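PDB 2VSH: 2-c-methyl-d-erythritol 4-phosphate cytidylyltransferase from Streptococcus pneumoniae, which transfers the cytidylyl group of CTP to D-ribitol 5-phosphate, giving the CDP-activated ribitol used for teichoic acid precursors. Local coordinates for residues A[117-121]-A[122-126]; A[150-154]-A[155-159]. One frame throughout, in Å; residues are numbered along the deposited sequence.

In the fold
Both contacts are local, each formed between residues close in sequence, one at a helix start and one round a turn, but they serve different parts of the GT-A-like fold. The centre of contact 1 lies about 12 Å from that of the chain, where the loop after strand 108-113 enters helix 121-133; three of its touching residues are buried, and a capping hydroxyl works beside aliphatic packing. Contact 2, its centre about 30 Å from that of the chain, closes a loop between strands 147-149 and 165-175 at the end of the arm that reaches the second subunit. It is mostly polar, with hydroxyls and an amide holding backbone atoms. The two share no secondary-structure element, and their centres are 36 Å apart.

Contact 1 (A[117-121]-A[122-126]); sequences PFITL and RMIQD
Thr120, the N-cap of helix 121-133, and Met123 meet at the helix start, where Met123 also covers one face of the Arg122 guanidinium, its CG 3.5 Å above that plane and toward the rim. At the guanidinium edge, in plane, lies Asp126 CG; NH1 of Arg122 reaches OD2 of Asp126 at 2.7 Å in a salt bridge that meets the carboxylate from above its plane. Arg122 has a second acidic partner in Glu214. On the loop side, Pro117 CG sits over one face of the Phe118 ring.

With chi1 at 63°, Thr120 OG1 lies between its own backbone N and carbonyl carbon, facing the first turn, and makes the capping bond by accepting from Met123 N at 3.3 Å (160°). The extended Met123 chain then runs obliquely past the hydroxyl, CG being 3.4 Å from Thr120 OG1. Two backbone bonds continue the turn, Ile124 N to Thr120 O and Gln125 N to Leu121 O.

Behind the cap, Ile119 points its fully extended CG1-CD1 branch across Ile124 at about a right angle, and helix 33-42 supplies Lys40 and Phe41 against the same isoleucine. Thr120 N is buried here without a polar partner; Met123 SD lies 3.8 Å from Thr120 N, and Ile119 CD1 comes within 3.5 Å of Ile124 CG1.

Contact 2 (A[150-154]-A[155-159]); sequences STNGQ and FITDI
Asn152 lays its amide over Phe155: ND2 stands 3.2 Å above one face of the Phe155 ring, toward the rim by CZ, with amide and ring planes 36° apart. Both side chains adopt a similar first torsion, chi1 51° for Asn152 and 60° for Phe155, which folds each over its own backbone and brings them across one another at about a right angle. The other end of the amide faces the main chain. Asn152 OD1 accepts in the carbonyl plane from Gln154 N at 2.7 Å, forming an Asx turn, and from Phe155 N at 2.8 Å, so two bonds fix the rotation of the group whose nitrogen covers the ring.

Ser150 differs, its OG lying anti to the backbone N. Its hydroxyl accepts from Gly153 N at 2.9 Å, an ST motif, and donates to Phe155 O through a short bond of 2.5 Å that arrives from above the carbonyl plane. Gly153 turns the chain here with a positive phi.

Thr157, on the returning side of the loop, closes it. Its OG1 accepts from Thr151 N at 3.2 Å and is also hydrogen-bonded to Glu149, while its methyl CG2 lies 3.3 Å from Asn152 ND2. Thr157 and Asp158 together face Glu149 as a classic beta bulge. The loop caps the arm that meets the second subunit: Ser150 packs on Tyr166 and Ile156 on Val208 of that subunit, and backbone bonds cross to it from Ser150, Gln154 and Ile156.

With Ser150, Asn152 and Thr157 each binding main-chain atoms, side-chain hydrogen bonds probably do much to set the loop's shape, alongside the bonds made to the second subunit.

Contact 1 (A[117-121]-A[122-126])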
loop_
_atom_site.group_PDB
_atom_site.type_symbol
_atom_site.label_atom_id
_atom_site.label_comp_id
_atom_site.label_asym_id
_atom_site.label_seq_id
_atom_site.Cartn_x
_atom_site.Cartn_y
_atom_site.Cartn_z
ATOM N N PRO A 117 -2.929 -12.844 -10.724
ATOM C CA PRO A 117 -3.287 -13.359 -12.061
ATOM C C PRO A 117 -3.091 -12.372 -13.220
ATOM O O PRO A 117 -3.223 -12.782 -14.391
ATOM C CB PRO A 117 -4.767 -13.725 -11.916
ATOM C CG PRO A 117 -5.280 -12.834 -10.837
ATOM C CD PRO A 117 -4.118 -12.526 -9.917
ATOM N N PHE A 118 -2.771 -11.105 -12.919
ATOM C CA PHE A 118 -2.700 -10.084 -13.977
ATOM C C PHE A 118 -1.286 -9.812 -14.474
ATOM O O PHE A 118 -1.036 -8.800 -15.139
ATOM C CB PHE A 118 -3.374 -8.786 -13.534
ATOM C CG PHE A 118 -4.807 -8.975 -13.135
ATOM C CD1 PHE A 118 -5.771 -9.303 -14.089
ATOM C CD2 PHE A 118 -5.194 -8.835 -11.810
ATOM C CE1 PHE A 118 -7.112 -9.503 -13.715
ATOM C CE2 PHE A 118 -6.536 -9.023 -11.428
ATOM C CZ PHE A 118 -7.486 -9.347 -12.387
ATOM N N ILE A 119 -0.375 -10.730 -14.164
ATOM C CA ILE A 119 0.982 -10.682 -14.702
ATOM C C ILE A 119 0.858 -10.804 -16.217
ATOM O O ILE A 119 -0.062 -11.456 -16.717
ATOM C CB ILE A 119 1.859 -11.831 -14.106
ATOM C CG1 ILE A 119 3.324 -11.746 -14.596
ATOM C CG2 ILE A 119 1.175 -13.211 -14.343
ATOM C CD1 ILE A 119 4.226 -12.846 -14.073
ATOM N N THR A 120 1.784 -10.176 -16.942
ATOM C CA THR A 120 1.767 -10.166 -18.392
ATOM C C THR A 120 3.046 -10.832 -18.913
ATOM O O THR A 120 4.030 -10.970 -18.182
ATOM C CB THR A 120 1.707 -8.716 -18.926
ATOM O OG1 THR A 120 2.894 -8.016 -18.527
ATOM C CG2 THR A 120 0.450 -7.959 -18.412
ATOM N N LEU A 121 3.031 -11.244 -20.181
ATOM C CA LEU A 121 4.224 -11.804 -20.822
ATOM C C LEU A 121 5.353 -10.776 -20.829
ATOM O O LEU A 121 6.522 -11.122 -20.731
ATOM C CB LEU A 121 3.904 -12.245 -22.264
ATOM C CG LEU A 121 3.098 -13.551 -22.372
ATOM C CD1 LEU A 121 2.622 -13.777 -23.811
ATOM C CD2 LEU A 121 3.916 -14.732 -21.878
ATOM N N ARG A 122 4.998 -9.505 -20.953
ATOM C CA ARG A 122 6.018 -8.458 -20.975
ATOM C C ARG A 122 6.821 -8.492 -19.666
ATOM O O ARG A 122 8.042 -8.408 -19.682
ATOM C CB ARG A 122 5.368 -7.097 -21.194
ATOM C CG ARG A 122 6.325 -5.968 -21.624
ATOM C CD ARG A 122 7.042 -5.345 -20.430
ATOM N NE ARG A 122 6.121 -4.760 -19.448
ATOM C CZ ARG A 122 6.404 -4.595 -18.156
ATOM N NH1 ARG A 122 7.584 -4.979 -17.667
ATOM N NH2 ARG A 122 5.495 -4.066 -17.346
ATOM N N MET A 123 6.117 -8.625 -18.538
ATOM C CA MET A 123 6.741 -8.704 -17.214
ATOM C C MET A 123 7.617 -9.947 -17.073
ATOM O O MET A 123 8.765 -9.844 -16.634
ATOM C CB MET A 123 5.665 -8.719 -16.125
ATOM C CG MET A 123 4.976 -7.368 -15.934
ATOM S SD MET A 123 3.534 -7.529 -14.867
ATOM C CE MET A 123 2.741 -6.042 -15.304
ATOM N N ILE A 124 7.073 -11.105 -17.459
ATOM C CA ILE A 124 7.809 -12.377 -17.473
ATOM C C ILE A 124 9.065 -12.258 -18.326
ATOM O O ILE A 124 10.137 -12.658 -17.907
ATOM C CB ILE A 124 6.944 -13.515 -18.032
ATOM C CG1 ILE A 124 5.778 -13.790 -17.085
ATOM C CG2 ILE A 124 7.789 -14.793 -18.292
ATOM C CD1 ILE A 124 4.582 -14.441 -17.752
ATOM N N GLN A 125 8.907 -11.718 -19.530
ATOM C CA GLN A 125 10.014 -11.569 -20.448
ATOM C C GLN A 125 11.098 -10.601 -19.946
ATOM O O GLN A 125 12.278 -10.890 -20.070
ATOM C CB GLN A 125 9.495 -11.194 -21.840
ATOM C CG GLN A 125 8.872 -12.406 -22.555
ATOM C CD GLN A 125 8.159 -12.050 -23.838
ATOM O OE1 GLN A 125 8.205 -10.907 -24.304
ATOM N NE2 GLN A 125 7.464 -13.033 -24.411
ATOM N N ASP A 126 10.693 -9.461 -19.399
ATOM C CA ASP A 126 11.626 -8.520 -18.754
ATOM C C ASP A 126 12.439 -9.135 -17.627
ATOM O O ASP A 126 13.640 -8.893 -17.533
ATOM C CB ASP A 126 10.887 -7.296 -18.219
ATOM C CG ASP A 126 10.504 -6.340 -19.306
ATOM O OD1 ASP A 126 10.737 -6.670 -20.493
ATOM O OD2 ASP A 126 9.973 -5.253 -18.979
#

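Contact 2 (A[150-154]-A[155-159])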
loop_
_atom_site.group_PDB
_atom_site.type_symbol
_atom_site.label_atom_id
_atom_site.label_comp_id
_atom_site.label_asym_id
_atom_site.label_seq_id
_atom_site.Cartn_x
_atom_site.Cartn_y
_atom_site.Cartn_z
ATOM N N SER A 150 8.439 3.194 11.940
ATOM C CA SER A 150 8.457 3.209 13.393
ATOM C C SER A 150 8.962 1.863 13.888
ATOM O O SER A 150 8.282 0.851 13.722
ATOM C CB SER A 150 7.061 3.487 13.957
ATOM O OG SER A 150 7.094 3.512 15.375
ATOM N N THR A 151 10.155 1.852 14.486
ATOM C CA THR A 151 10.728 0.620 15.049
ATOM C C THR A 151 9.959 0.170 16.293
ATOM O O THR A 151 9.826 -1.033 16.565
ATOM C CB THR A 151 12.222 0.803 15.413
ATOM O OG1 THR A 151 12.377 2.013 16.163
ATOM C CG2 THR A 151 13.076 0.898 14.157
ATOM N N ASN A 152 9.461 1.147 17.049
ATOM C CA ASN A 152 8.797 0.875 18.320
ATOM C C ASN A 152 7.286 0.708 18.173
ATOM O O ASN A 152 6.633 0.127 19.043
ATOM C CB ASN A 152 9.131 1.976 19.339
ATOM C CG ASN A 152 8.882 3.375 18.786
ATOM O OD1 ASN A 152 7.744 3.804 18.656
ATOM N ND2 ASN A 152 9.951 4.083 18.454
ATOM N N GLY A 153 6.733 1.233 17.080
ATOM C CA GLY A 153 5.290 1.156 16.832
ATOM C C GLY A 153 4.469 2.146 17.634
ATOM O O GLY A 153 3.236 2.070 17.654
ATOM N N GLN A 154 5.151 3.071 18.301
ATOM C CA GLN A 154 4.510 4.076 19.135
ATOM C C GLN A 154 4.664 5.481 18.550
ATOM O O GLN A 154 3.726 6.270 18.571
ATOM C CB GLN A 154 5.066 4.028 20.565
ATOM C CG GLN A 154 4.800 2.696 21.293
ATOM C CD GLN A 154 3.375 2.595 21.820
ATOM O OE1 GLN A 154 2.970 3.357 22.707
ATOM N NE2 GLN A 154 2.605 1.659 21.275
ATOM N N PHE A 155 5.853 5.785 18.035
ATOM C CA PHE A 155 6.128 7.093 17.439
ATOM C C PHE A 155 6.964 6.946 16.174
ATOM O O PHE A 155 7.601 5.919 15.964
ATOM C CB PHE A 155 6.765 8.071 18.461
ATOM C CG PHE A 155 8.088 7.609 19.030
ATOM C CD1 PHE A 155 9.293 7.935 18.396
ATOM C CD2 PHE A 155 8.131 6.867 20.214
ATOM C CE1 PHE A 155 10.526 7.521 18.914
ATOM C CE2 PHE A 155 9.366 6.434 20.749
ATOM C CZ PHE A 155 10.566 6.767 20.093
ATOM N N ILE A 156 6.935 7.957 15.315
ATOM C CA ILE A 156 7.681 7.884 14.065
ATOM C C ILE A 156 9.175 7.989 14.344
ATOM O O ILE A 156 9.639 8.946 14.979
ATOM C CB ILE A 156 7.245 8.964 13.041
ATOM C CG1 ILE A 156 5.771 8.791 12.668
ATOM C CG2 ILE A 156 8.122 8.892 11.801
ATOM C CD1 ILE A 156 5.231 9.850 11.689
ATOM N N THR A 157 9.916 6.988 13.881
ATOM C CA THR A 157 11.371 6.999 14.008
ATOM C C THR A 157 12.029 7.507 12.731
ATOM O O THR A 157 13.187 7.922 12.757
ATOM C CB THR A 157 11.929 5.643 14.442
ATOM O OG1 THR A 157 11.428 4.604 13.590
ATOM C CG2 THR A 157 11.524 5.365 15.873
ATOM N N ASP A 158 11.296 7.434 11.615
ATOM C CA ASP A 158 11.500 8.352 10.473
ATOM C C ASP A 158 10.603 8.141 9.252
ATOM O O ASP A 158 9.785 7.217 9.198
ATOM C CB ASP A 158 12.980 8.512 10.056
ATOM C CG ASP A 158 13.505 7.331 9.295
ATOM O OD1 ASP A 158 14.074 7.533 8.193
ATOM O OD2 ASP A 158 13.346 6.200 9.799
ATOM N N ILE A 159 10.735 9.067 8.307
ATOM C CA ILE A 159 10.029 9.028 7.042
ATOM C C ILE A 159 11.085 8.870 5.951
ATOM O O ILE A 159 11.891 9.784 5.730
ATOM C CB ILE A 159 9.178 10.316 6.822
ATOM C CG1 ILE A 159 7.809 10.166 7.488
ATOM C CG2 ILE A 159 8.943 10.585 5.346
ATOM C CD1 ILE A 159 7.625 10.962 8.731
#